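Local coordinates for leucine aminopeptidase 1 (Caenorhabditis elegans, PDB 2HC9), which removes N-terminal amino acids, preferably leucine, from peptides using two zinc ions per subunit, and probably acts as a digestive enzyme, at residues A[255-260]-A[332-337]; A[336-341]-A[362-367]; A[250-255]-A[273-278]; A[218-223]-A[303-308]; A[325-330]-A[418-423]. The protein carries 1 engineered substitution. All blocks are in the same frame, centred on the assembly; numbering follows the deposited sequence.

Contact 1: A[255-260]-A[332-337]. With ZN (zinc ion), chain B; ZN (zinc ion), chain C; BCT (bicarbonate ion), chain D.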
# COMPACT_ATOMS: atom_id res chain seq x y z
N VAL A 255 -6.01 21.73 18.35
CA VAL A 255 -7.47 21.59 18.31
C VAL A 255 -7.92 20.69 17.16
O VAL A 255 -8.95 20.04 17.24
CB VAL A 255 -8.21 22.96 18.26
CG1 VAL A 255 -7.88 23.78 19.51
CG2 VAL A 255 -7.85 23.75 17.00
N TYR A 256 -7.14 20.66 16.09
CA TYR A 256 -7.31 19.64 15.06
C TYR A 256 -5.99 19.43 14.38
O TYR A 256 -5.28 20.39 14.09
CB TYR A 256 -8.33 20.08 13.99
CG TYR A 256 -8.80 18.90 13.20
CD1 TYR A 256 -9.85 18.10 13.68
CD2 TYR A 256 -8.17 18.54 12.01
CE1 TYR A 256 -10.29 16.98 12.96
CE2 TYR A 256 -8.60 17.45 11.28
CZ TYR A 256 -9.64 16.68 11.75
OH TYR A 256 -10.02 15.62 11.00
N ASP A 257 -5.68 18.17 14.09
CA ASP A 257 -4.45 17.84 13.38
C ASP A 257 -4.79 17.15 12.04
O ASP A 257 -5.10 15.96 12.01
CB ASP A 257 -3.62 16.92 14.27
CG ASP A 257 -2.19 16.76 13.78
OD1 ASP A 257 -1.81 17.43 12.77
OD2 ASP A 257 -1.47 15.98 14.43
N THR A 258 -4.71 17.89 10.93
CA THR A 258 -4.82 17.26 9.60
C THR A 258 -3.51 16.54 9.21
O THR A 258 -3.48 15.83 8.20
CB THR A 258 -5.04 18.30 8.49
OG1 THR A 258 -3.88 19.14 8.41
CG2 THR A 258 -6.30 19.18 8.77
N GLY A 259 -2.46 16.75 10.00
CA GLY A 259 -1.11 16.28 9.68
C GLY A 259 -0.27 17.39 9.03
O GLY A 259 0.98 17.33 9.01
N GLY A 260 -0.95 18.39 8.46
CA GLY A 260 -0.27 19.44 7.69
C GLY A 260 -0.02 19.00 6.27
O GLY A 260 -0.68 18.08 5.77
N ASN A 332 8.82 16.59 9.20
CA ASN A 332 7.53 15.97 9.39
C ASN A 332 6.54 16.99 9.97
O ASN A 332 6.56 17.29 11.16
CB ASN A 332 7.65 14.73 10.30
CG ASN A 332 6.35 13.96 10.41
OD1 ASN A 332 5.30 14.39 9.91
ND2 ASN A 332 6.42 12.82 11.07
N THR A 333 5.67 17.51 9.12
CA THR A 333 4.68 18.51 9.54
C THR A 333 3.66 17.94 10.51
O THR A 333 3.00 18.71 11.18
CB THR A 333 3.91 19.12 8.34
OG1 THR A 333 3.15 18.09 7.68
CG2 THR A 333 4.90 19.78 7.35
N ASP A 334 3.54 16.61 10.57
CA ASP A 334 2.61 15.93 11.51
C ASP A 334 3.29 15.67 12.87
O ASP A 334 2.66 15.19 13.82
CB ASP A 334 2.17 14.61 10.87
CG ASP A 334 0.91 14.02 11.50
OD1 ASP A 334 0.28 14.64 12.40
OD2 ASP A 334 0.53 12.92 11.08
N ALA A 335 4.58 15.97 12.97
CA ALA A 335 5.29 15.89 14.26
C ALA A 335 5.27 17.33 14.84
O ALA A 335 6.34 17.92 15.17
CB ALA A 335 6.73 15.37 14.04
N GLU A 336 4.06 17.88 14.94
CA GLU A 336 3.87 19.30 15.26
C GLU A 336 3.73 19.58 16.76
O GLU A 336 4.10 20.67 17.25
CB GLU A 336 2.68 19.89 14.45
CG GLU A 336 1.30 19.78 15.16
CD GLU A 336 0.83 18.34 15.26
OE1 GLU A 336 0.10 18.00 16.22
OE2 GLU A 336 1.18 17.53 14.39
N GLY A 337 3.19 18.61 17.49
CA GLY A 337 3.03 18.76 18.95
C GLY A 337 4.36 19.03 19.64
O GLY A 337 4.46 19.88 20.52
ZN ZN B . 0.53 15.62 14.11
ZN ZN C . -0.63 16.19 16.87
C BCT D . 3.92 15.22 17.55
O1 BCT D . 2.82 15.78 17.47
O2 BCT D . 4.03 13.98 17.56
O3 BCT D . 5.00 15.96 17.57
O HOH W 1 0.55 14.75 15.94

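Contact 2: A[336-341]-A[362-367]. With ZN (zinc ion), chain B; ZN (zinc ion), chain C; BCT (bicarbonate ion), chain D.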
# COMPACT_ATOMS: atom_id res chain seq x y z
N GLU A 336 4.06 17.88 14.94
CA GLU A 336 3.87 19.30 15.26
C GLU A 336 3.73 19.58 16.76
O GLU A 336 4.10 20.67 17.25
CB GLU A 336 2.68 19.89 14.45
CG GLU A 336 1.30 19.78 15.16
CD GLU A 336 0.83 18.34 15.26
OE1 GLU A 336 0.10 18.00 16.22
OE2 GLU A 336 1.18 17.53 14.39
N GLY A 337 3.19 18.61 17.49
CA GLY A 337 3.03 18.76 18.95
C GLY A 337 4.36 19.03 19.64
O GLY A 337 4.46 19.88 20.52
N ARG A 338 5.40 18.33 19.22
CA ARG A 338 6.69 18.47 19.87
C ARG A 338 7.31 19.85 19.60
O ARG A 338 8.02 20.39 20.46
CB ARG A 338 7.63 17.33 19.45
CG ARG A 338 8.01 17.35 17.94
CD ARG A 338 8.63 15.99 17.51
NE ARG A 338 7.59 14.97 17.38
CZ ARG A 338 7.82 13.74 16.90
NH1 ARG A 338 9.06 13.42 16.49
NH2 ARG A 338 6.82 12.87 16.80
N LEU A 339 7.01 20.44 18.44
CA LEU A 339 7.48 21.80 18.11
C LEU A 339 6.82 22.81 19.06
O LEU A 339 7.48 23.65 19.66
CB LEU A 339 7.11 22.18 16.67
CG LEU A 339 7.84 21.35 15.57
CD1 LEU A 339 7.32 21.72 14.18
CD2 LEU A 339 9.36 21.57 15.65
N ILE A 340 5.50 22.71 19.20
CA ILE A 340 4.82 23.71 20.02
C ILE A 340 5.21 23.56 21.50
O ILE A 340 5.34 24.56 22.22
CB ILE A 340 3.29 23.76 19.78
CG1 ILE A 340 2.57 22.55 20.40
CG2 ILE A 340 2.99 23.87 18.25
CD1 ILE A 340 1.01 22.59 20.27
N LEU A 341 5.37 22.30 21.95
CA LEU A 341 5.76 22.04 23.32
C LEU A 341 7.20 22.46 23.60
O LEU A 341 7.49 22.83 24.72
CB LEU A 341 5.57 20.57 23.70
CG LEU A 341 4.10 20.09 23.76
CD1 LEU A 341 4.07 18.57 23.72
CD2 LEU A 341 3.38 20.62 25.03
N THR A 362 -1.07 14.31 23.60
CA THR A 362 -1.44 13.18 22.74
C THR A 362 -0.44 13.19 21.58
O THR A 362 -0.73 13.73 20.51
CB THR A 362 -2.88 13.34 22.20
OG1 THR A 362 -3.01 14.62 21.58
CG2 THR A 362 -3.88 13.26 23.33
N LEU A 363 0.76 12.66 21.80
CA LEU A 363 1.88 13.04 20.96
C LEU A 363 2.07 12.10 19.77
O LEU A 363 2.23 12.55 18.64
CB LEU A 363 3.20 13.19 21.77
CG LEU A 363 4.24 14.05 21.02
CD1 LEU A 363 3.77 15.51 20.84
CD2 LEU A 363 5.56 14.01 21.79
N THR A 364 2.05 10.78 20.02
CA THR A 364 2.46 9.80 18.99
C THR A 364 1.55 8.58 18.97
O THR A 364 1.14 8.10 20.01
CB THR A 364 3.93 9.31 19.19
OG1 THR A 364 4.07 8.60 20.45
CG2 THR A 364 4.90 10.50 19.17
N GLY A 365 1.25 8.09 17.77
CA GLY A 365 0.70 6.75 17.58
C GLY A 365 1.62 5.66 18.11
O GLY A 365 1.14 4.62 18.60
N ALA A 366 2.94 5.90 18.05
CA ALA A 366 3.93 4.95 18.57
C ALA A 366 3.80 4.68 20.07
O ALA A 366 4.20 3.61 20.54
CB ALA A 366 5.33 5.44 18.27
N GLN A 367 3.22 5.63 20.81
CA GLN A 367 3.08 5.48 22.28
C GLN A 367 2.37 4.16 22.69
O GLN A 367 2.80 3.51 23.63
CB GLN A 367 2.44 6.75 22.90
CG GLN A 367 1.97 6.61 24.37
CD GLN A 367 0.59 5.96 24.46
OE1 GLN A 367 -0.36 6.40 23.79
NE2 GLN A 367 0.48 4.90 25.25
ZN ZN B . 0.53 15.62 14.11
ZN ZN C . -0.63 16.19 16.87
C BCT D . 3.92 15.22 17.55
O1 BCT D . 2.82 15.78 17.47
O2 BCT D . 4.03 13.98 17.56
O3 BCT D . 5.00 15.96 17.57
O HOH W 1 0.55 14.75 15.94

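Contact 3: A[250-255]-A[273-278]. With ZN (zinc ion), chain C.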
# COMPACT_ATOMS: atom_id res chain seq x y z
N VAL A 250 2.50 22.02 31.16
CA VAL A 250 2.50 22.46 29.76
C VAL A 250 1.68 21.43 28.96
O VAL A 250 1.96 20.24 29.02
CB VAL A 250 3.94 22.59 29.19
CG1 VAL A 250 3.93 23.26 27.77
CG2 VAL A 250 4.86 23.43 30.17
N GLY A 251 0.67 21.89 28.22
CA GLY A 251 -0.23 20.99 27.50
C GLY A 251 -0.25 21.24 25.99
O GLY A 251 -0.26 22.40 25.53
N LYS A 252 -0.26 20.14 25.22
CA LYS A 252 -0.43 20.19 23.76
C LYS A 252 -1.89 20.41 23.41
O LYS A 252 -2.75 19.55 23.69
CB LYS A 252 0.03 18.87 23.11
CG LYS A 252 -0.23 18.81 21.57
CD LYS A 252 0.21 17.46 20.99
CE LYS A 252 -0.21 17.41 19.50
NZ LYS A 252 0.20 16.12 18.82
N GLY A 253 -2.18 21.58 22.83
CA GLY A 253 -3.54 21.96 22.47
C GLY A 253 -3.77 22.06 20.97
O GLY A 253 -4.20 23.11 20.46
N VAL A 254 -3.49 20.98 20.26
CA VAL A 254 -3.76 20.97 18.83
C VAL A 254 -5.25 20.68 18.63
O VAL A 254 -5.70 19.53 18.74
CB VAL A 254 -2.85 19.96 18.08
CG1 VAL A 254 -3.24 19.92 16.59
CG2 VAL A 254 -1.36 20.41 18.23
N VAL A 255 -6.01 21.73 18.35
CA VAL A 255 -7.47 21.59 18.31
C VAL A 255 -7.92 20.69 17.16
O VAL A 255 -8.95 20.04 17.24
CB VAL A 255 -8.21 22.96 18.26
CG1 VAL A 255 -7.88 23.78 19.51
CG2 VAL A 255 -7.85 23.75 17.00
N LYS A 273 -9.72 15.77 16.16
CA LYS A 273 -10.20 16.74 17.17
C LYS A 273 -9.62 16.45 18.57
O LYS A 273 -9.61 17.34 19.42
CB LYS A 273 -11.74 16.71 17.26
CG LYS A 273 -12.27 15.49 18.06
CD LYS A 273 -13.79 15.32 17.91
CE LYS A 273 -14.22 13.95 18.47
NZ LYS A 273 -15.73 13.86 18.65
N ARG A 274 -9.17 15.21 18.80
CA ARG A 274 -8.76 14.81 20.15
C ARG A 274 -7.30 15.17 20.42
O ARG A 274 -6.79 14.89 21.50
CB ARG A 274 -9.00 13.32 20.39
CG ARG A 274 -10.49 12.90 20.22
CD ARG A 274 -10.70 11.41 20.64
NE ARG A 274 -11.98 10.95 20.10
CZ ARG A 274 -12.19 9.84 19.43
NH1 ARG A 274 -11.22 8.95 19.21
NH2 ARG A 274 -13.42 9.58 19.01
N ASP A 275 -6.64 15.81 19.44
CA ASP A 275 -5.22 16.11 19.56
C ASP A 275 -4.88 17.28 20.52
O ASP A 275 -3.73 17.71 20.63
CB ASP A 275 -4.64 16.37 18.16
CG ASP A 275 -3.17 16.03 18.05
OD1 ASP A 275 -2.67 15.12 18.77
OD2 ASP A 275 -2.52 16.64 17.20
N MET A 276 -5.91 17.80 21.19
CA MET A 276 -5.75 18.82 22.25
C MET A 276 -6.01 18.22 23.64
O MET A 276 -6.15 18.96 24.64
CB MET A 276 -6.71 20.02 22.00
CG MET A 276 -8.14 19.68 21.49
SD MET A 276 -9.04 18.47 22.47
CE MET A 276 -9.31 19.50 23.94
N GLY A 277 -6.05 16.88 23.74
CA GLY A 277 -6.33 16.22 25.03
C GLY A 277 -5.33 16.56 26.15
O GLY A 277 -5.69 16.63 27.34
N GLY A 278 -4.07 16.78 25.77
CA GLY A 278 -3.06 17.21 26.75
C GLY A 278 -3.37 18.57 27.37
O GLY A 278 -3.27 18.75 28.59
ZN ZN C . -0.63 16.19 16.87
O HOH W 2 -2.61 16.77 23.35
O HOH W 1 0.55 14.75 15.94

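Contact 4: A[218-223]-A[303-308]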
# COMPACT_ATOMS: atom_id res chain seq x y z
N GLY A 218 8.53 30.46 17.58
CA GLY A 218 8.52 29.95 16.21
C GLY A 218 7.78 28.63 16.08
O GLY A 218 7.11 28.39 15.08
N GLY A 219 7.89 27.76 17.10
CA GLY A 219 7.19 26.48 17.07
C GLY A 219 5.68 26.69 17.06
O GLY A 219 5.00 26.16 16.19
N ILE A 220 5.17 27.43 18.04
CA ILE A 220 3.72 27.63 18.16
C ILE A 220 3.19 28.37 16.93
O ILE A 220 2.19 27.96 16.34
CB ILE A 220 3.35 28.40 19.44
CG1 ILE A 220 4.01 27.69 20.64
CG2 ILE A 220 1.82 28.47 19.60
CD1 ILE A 220 3.50 28.23 22.03
N TYR A 221 3.88 29.43 16.52
CA TYR A 221 3.43 30.24 15.40
C TYR A 221 3.44 29.46 14.09
O TYR A 221 2.45 29.45 13.35
CB TYR A 221 4.28 31.51 15.22
CG TYR A 221 3.80 32.33 14.05
CD1 TYR A 221 4.42 32.23 12.79
CD2 TYR A 221 2.69 33.18 14.18
CE1 TYR A 221 3.98 33.00 11.70
CE2 TYR A 221 2.25 33.93 13.10
CZ TYR A 221 2.89 33.83 11.86
OH TYR A 221 2.44 34.57 10.78
N HIS A 222 4.59 28.86 13.76
CA HIS A 222 4.69 28.25 12.45
C HIS A 222 3.80 27.02 12.27
O HIS A 222 3.24 26.80 11.20
CB HIS A 222 6.16 28.05 12.03
CG HIS A 222 6.86 29.35 11.78
ND1 HIS A 222 6.56 30.17 10.71
CD2 HIS A 222 7.80 30.01 12.50
CE1 HIS A 222 7.31 31.26 10.77
NE2 HIS A 222 8.06 31.20 11.86
N VAL A 223 3.60 26.26 13.35
CA VAL A 223 2.64 25.16 13.29
C VAL A 223 1.23 25.66 13.02
O VAL A 223 0.50 25.11 12.18
CB VAL A 223 2.70 24.28 14.59
CG1 VAL A 223 1.51 23.33 14.67
CG2 VAL A 223 4.04 23.49 14.63
N CYS A 303 -0.47 25.34 24.68
CA CYS A 303 -0.01 25.69 23.34
C CYS A 303 -1.13 25.31 22.39
O CYS A 303 -1.39 24.12 22.20
CB CYS A 303 1.27 24.88 23.04
SG CYS A 303 2.56 25.11 24.31
N ILE A 304 -1.80 26.32 21.82
CA ILE A 304 -3.13 26.10 21.19
C ILE A 304 -3.04 26.47 19.70
O ILE A 304 -2.84 27.63 19.36
CB ILE A 304 -4.22 26.93 21.86
CG1 ILE A 304 -4.39 26.50 23.33
CG2 ILE A 304 -5.58 26.74 21.12
CD1 ILE A 304 -5.26 27.50 24.16
N VAL A 305 -3.10 25.46 18.84
CA VAL A 305 -2.91 25.68 17.38
C VAL A 305 -3.85 24.76 16.61
O VAL A 305 -4.33 23.76 17.15
CB VAL A 305 -1.47 25.32 16.92
CG1 VAL A 305 -0.42 26.21 17.61
CG2 VAL A 305 -1.18 23.81 17.13
N GLU A 306 -4.13 25.10 15.36
CA GLU A 306 -4.70 24.11 14.45
C GLU A 306 -3.70 23.85 13.33
O GLU A 306 -3.16 24.80 12.76
CB GLU A 306 -6.06 24.57 13.90
CG GLU A 306 -6.65 23.52 12.91
CD GLU A 306 -8.12 23.74 12.55
OE1 GLU A 306 -8.88 24.28 13.39
OE2 GLU A 306 -8.53 23.35 11.43
N ASN A 307 -3.43 22.56 13.05
CA ASN A 307 -2.42 22.16 12.07
C ASN A 307 -3.15 21.81 10.76
O ASN A 307 -3.75 20.73 10.64
CB ASN A 307 -1.63 20.95 12.62
CG ASN A 307 -0.34 20.68 11.83
OD1 ASN A 307 0.24 21.59 11.26
ND2 ASN A 307 0.08 19.41 11.79
N ASN A 308 -3.14 22.74 9.81
CA ASN A 308 -3.97 22.61 8.61
C ASN A 308 -3.14 22.91 7.35
O ASN A 308 -1.92 23.04 7.42
CB ASN A 308 -5.26 23.48 8.69
CG ASN A 308 -6.47 22.81 8.01
OD1 ASN A 308 -6.41 22.43 6.83
ND2 ASN A 308 -7.59 22.68 8.74
O HOH W 3 -1.64 25.27 10.56

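Contact 5: A[325-330]-A[418-423]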
# COMPACT_ATOMS: atom_id res chain seq x y z
N GLY A 325 15.81 29.88 20.69
CA GLY A 325 16.87 30.39 19.82
C GLY A 325 17.49 29.31 18.94
O GLY A 325 18.23 29.63 18.02
N LYS A 326 17.21 28.03 19.25
CA LYS A 326 17.75 26.91 18.44
C LYS A 326 16.96 26.73 17.13
O LYS A 326 15.77 27.07 17.07
CB LYS A 326 17.74 25.60 19.23
CG LYS A 326 18.83 25.61 20.32
CD LYS A 326 18.72 24.39 21.23
CE LYS A 326 19.82 24.44 22.30
NZ LYS A 326 21.21 24.53 21.70
N THR A 327 17.61 26.20 16.10
CA THR A 327 16.90 25.97 14.83
C THR A 327 16.42 24.52 14.69
O THR A 327 17.10 23.59 15.13
CB THR A 327 17.75 26.36 13.61
OG1 THR A 327 19.04 25.71 13.71
CG2 THR A 327 17.94 27.92 13.55
N VAL A 328 15.26 24.33 14.08
CA VAL A 328 14.74 22.98 13.88
C VAL A 328 14.39 22.85 12.38
O VAL A 328 13.69 23.69 11.81
CB VAL A 328 13.50 22.66 14.78
CG1 VAL A 328 12.94 21.28 14.39
CG2 VAL A 328 13.91 22.66 16.28
N GLU A 329 14.91 21.78 11.75
CA GLU A 329 14.50 21.43 10.37
C GLU A 329 13.27 20.56 10.49
O GLU A 329 13.33 19.45 11.07
CB GLU A 329 15.62 20.64 9.69
CG GLU A 329 15.28 20.26 8.26
CD GLU A 329 16.41 19.49 7.57
OE1 GLU A 329 17.46 19.17 8.19
OE2 GLU A 329 16.21 19.21 6.37
N ILE A 330 12.16 21.06 9.97
CA ILE A 330 10.91 20.30 10.01
C ILE A 330 10.93 19.32 8.85
O ILE A 330 10.79 19.73 7.69
CB ILE A 330 9.69 21.23 9.88
CG1 ILE A 330 9.74 22.33 10.96
CG2 ILE A 330 8.37 20.41 9.96
CD1 ILE A 330 8.64 23.42 10.82
N ILE A 418 21.91 20.82 8.54
CA ILE A 418 21.84 22.26 8.29
C ILE A 418 21.10 23.03 9.38
O ILE A 418 21.10 24.25 9.38
CB ILE A 418 21.21 22.55 6.94
CG1 ILE A 418 19.87 21.82 6.81
CG2 ILE A 418 22.18 22.16 5.79
CD1 ILE A 418 19.21 22.10 5.50
N ALA A 419 20.47 22.32 10.31
CA ALA A 419 19.89 23.01 11.45
C ALA A 419 20.38 22.34 12.71
O ALA A 419 21.08 21.33 12.65
CB ALA A 419 18.36 22.96 11.39
N ASP A 420 20.02 22.89 13.86
CA ASP A 420 20.46 22.31 15.11
C ASP A 420 19.90 20.91 15.32
O ASP A 420 20.54 20.07 15.94
CB ASP A 420 20.05 23.21 16.28
CG ASP A 420 20.83 24.51 16.31
OD1 ASP A 420 21.99 24.54 15.82
OD2 ASP A 420 20.28 25.49 16.85
N MET A 421 18.74 20.64 14.74
CA MET A 421 18.15 19.29 14.80
C MET A 421 17.00 19.23 13.80
O MET A 421 16.52 20.27 13.33
CB MET A 421 17.61 18.98 16.20
CG MET A 421 16.44 19.89 16.60
SD MET A 421 16.27 20.06 18.39
CE MET A 421 17.51 21.33 18.62
N LYS A 422 16.57 18.01 13.49
CA LYS A 422 15.30 17.80 12.79
C LYS A 422 14.23 17.55 13.85
O LYS A 422 14.57 17.19 14.97
CB LYS A 422 15.40 16.55 11.90
CG LYS A 422 16.38 16.65 10.74
CD LYS A 422 16.20 15.48 9.77
CE LYS A 422 17.16 15.62 8.58
NZ LYS A 422 17.06 14.47 7.62
N ASN A 423 12.96 17.69 13.50
CA ASN A 423 11.89 17.35 14.45
C ASN A 423 11.49 15.86 14.49
O ASN A 423 10.86 15.42 15.44
CB ASN A 423 10.66 18.28 14.29
CG ASN A 423 9.80 17.96 13.06
OD1 ASN A 423 10.31 17.62 12.00
ND2 ASN A 423 8.49 18.13 13.19

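Contact 1: A[255-260]-A[332-337]
Gly259 and Asp334 bring the two loops together, their CA atoms 4.2 Å apart, where 332-337 makes a type I turn from Asn332 to Ala335. One hydrogen bond crosses here: Thr333 OG1 donates to Gly259 O over 2.7 Å, with the donor 16° out of the carbonyl plane. It can do so because OG1 stands between its own backbone N and carbonyl carbon (chi1 63°), facing the glycine loop. A valine in place of Thr333 would probably leave Gly259 O without this donor and the turn less firmly tied to the loop. Positive phi angles at Gly259 and Gly260 favour glycine, and a CB on Gly260 would run into Thr333 OG1.

Beside this link lie the two zinc ions that define the active site. Asp257 OD2 bridges them, 2.0 Å from the zinc ion of chain B and a longer 2.6 Å from that of chain C. Glu336 comes from the opposite direction and splits its carboxylate, OE2 binding the chain B zinc and OE1 the chain C zinc; its plane is turned 68° from that of Asp257. Asp334 holds the chain B zinc twice, through OD1 and its backbone O, while its OD2 makes a salt bridge with Lys264. The metals thus explain why so many acidic oxygens crowd together. Asp257 OD1 accepts from Gly259 N in an Asx turn.

Strand 256-257 runs parallel to strand 297-307, Val255 leans on helix 186-199, and the segment 332-337 runs on into helix 337-350.

Contact 2: A[336-341]-A[362-367]
Leu363 packs on the first turn of helix 337-350, a small apolar contact that doubles as one wall of an anion pocket where strand 356-361 gives way to a loop. With CG anti to the backbone N (chi1 -160°), the CD1 branch of Leu363 reaches Arg338 N at 3.6 Å and Leu341 CD1 at 4.2 Å. Gly337 has no side chain to interfere, and a CB there would strike this methyl.

The bicarbonate lies between the segments. Arg338 grips its O3 twice, from the backbone N at 2.9 Å and from NE at 2.8 Å. Its NH2 reaches O2 at 3.1 Å in a nearly straight bond of 171°, so the guanidinium meets the anion with its edge, the carbon of the bicarbonate lying in its plane. Gly337 N adds a bond to O1, 2.9 Å long. Beyond the guanidinium, Thr364 CG2 sits obliquely near NH2, while Thr364 OG1 bonds to Asp457. A leucine in place of Arg338 would probably cost O2 its guanidinium donor and O3 one of its two, leaving the anion less firmly fixed in rotation.

Water 1, bound to both zinc ions, donates to bicarbonate O1 over 2.9 Å. An oxygen poised beside metal-bound water is consistent with the proposal for related M17 enzymes that bicarbonate takes up its proton during peptide hydrolysis, Arg338 being a predicted active-site residue.

Contact 3: A[250-255]-A[273-278]
Lys252 and Asp275 meet at a zinc ion in a beta-alpha-beta crossover: strand 246-254 leads, by way of the short strand 256-257, to helix 277-290 and then to strand 297-307, its parallel neighbour. The segments join the C-terminal end of the first strand to the turn before the helix, where Met276 is the N-cap residue.

Metal bonds come first. Lys252 runs fully extended beyond CG, which carries NZ to the chain C zinc at 2.1 Å, and Asp275 OD2 binds the same ion at 2.0 Å. The lysine presumably binds as a neutral amine, since its nitrogen needs a lone pair for the metal. With CG roughly anti to N (chi1 -152°), Asp275 reaches the zinc; its OD1 is hydrogen-bonded to Thr362 OG1, which is likely to limit rotation of the carboxylate. Asp257 and Glu336 complete the protein ligands of this zinc.

Backbone polar contacts are modest. Val254 N gives a weak hydrogen bond to Asp275 O, 3.3 Å long. Two CA-H...O contacts supplement it, Met276 CA to Lys252 O at 3.4 Å and Lys273 CA to Val255 O at 3.5 Å.

Packing is close and buried. Val254 lies side by side with Asp275, its CG1 touching OD2, while Met276 CG rests on Val255 CA before the chain bends away toward helix 157-178. Gly251 lets the helix start approach, for a CB there would clash with Gly278 O.

Water 2 bridges the two segments, donating to Lys252 O at 2.8 Å and to Asp275 O at 3.1 Å while accepting from Gly278 N at 2.8 Å.

Contact 4: A[218-223]-A[303-308]
Ile220 has CG1 beside the backbone N and anti to the carbonyl carbon (chi1 -53°), which leaves CG2 anti to N and sends that methyl to Val305 and the CG1-CD1 arm to Cys303; Val223, with CG1 in the anti place instead (chi1 168°), reaches the other branch of Val305. Ile220 CG2 meets Val305 CG1 at 3.8 Å, Val223 CG1 meets Val305 CG2 at 3.7 Å, and both pairs cross at about a right angle. Val305 thus points toward the helix with one methyl for each neighbour. Its CG1 also lies 3.4 Å from the carbonyl oxygen Ile220 O. Farther up the strand, Ile220 CD1 rests on Cys303 SG at 4.0 Å.

This is helix-on-sheet packing in the catalytic domain. Over these short segments the axes of helix 218-223 and strand 303-307 approach to 8.1 Å and run 31° apart in direction. Ile340 of helix 337-350 touches Val223, Cys303 and Val305, so a second helix shares the same apolar patch.

Polar groups gather at the far end. Water 3 sits among Val223 O, Glu306 O and Asn308 N, and accepts from Asn308 N at 3.0 Å. Asn308 ND2 donates to the anti lone pair of Glu306 OE2 over 2.9 Å, and that oxygen also forms a salt bridge with Lys315 of the second subunit. Asn307 OD1 comes near Val223 CG1, while its ND2 bonds to Asp257 OD1 and Thr333 O.

Side-chain packing is thus apolar from Cys303 to Val305, and polar groups take over from Glu306 to Asn308, where Asn307 is placed as a second-shell residue and probably steadies the zinc ligand Asp257.

Contact 5: A[325-330]-A[418-423]
The carboxylate of Asp420 takes Thr327 N from above its plane, the nitrogen 41° out of it and 2.9 Å from OD2. The side chains of Asn423 and Ile330 cross at a slant, Asn423 OD1 lying 3.4 Å from Ile330 CA and ND2 near the CG2 methyl. Glu329 and Lys422 lie side by side, pointing the same way: Glu329 OE1 is 3.6 Å from Lys422 CE but bonds to Ser416 OG, the lysine nitrogen staying too distant for contact.

Thr327 and Asp420 are tied in both directions, for Asp420 N donates to Thr327 OG1 at 3.0 Å. Beyond them the segments pair in parallel, the weakly bonded strand 421-422 lying at the edge of a three-stranded sheet and 327-329 in its middle, next to 319-321. Glu329 N donates to Met421 O at 2.7 Å, in the carbonyl plane, and Asn423 N to Glu329 O at 3.0 Å. On the face of Val328, its CG2 meets Met421 CG at 3.8 Å.

Thr327 OG1 and Asp420 OD2 also bond to Met136 and Thr138 of the third subunit, so the polar end of this sheet doubles as subunit interface. At the other end Asn423 ND2 reaches Asn332 O and Ala335 O, linking the strand pair to the loop that carries zinc ligands.

How the contacts relate
All five contacts lie in the catalytic domain. Contacts 1, 2 and 3 surround the two zinc ions, their centres 8 to 11 Å apart; contacts 1 and 2 share Glu336 and Gly337, and contacts 1 and 3 share Val255. Contact 4 rests on strand 297-307, which neighbours strands 246-254 and 256-257 in the central sheet. Along the chain, contact 3 is nested within the loop closed by contact 4, and contact 2 within that of contact 5. Contact 5 belongs to a separate small sheet, its centre about 17 Å from that of contact 1. The metal centre is assembled from strand ends and loops in two parts of the sequence, 252-275 and 334-336; contact 5, tied to the zinc-binding loop by Asn423, also meets the third subunit.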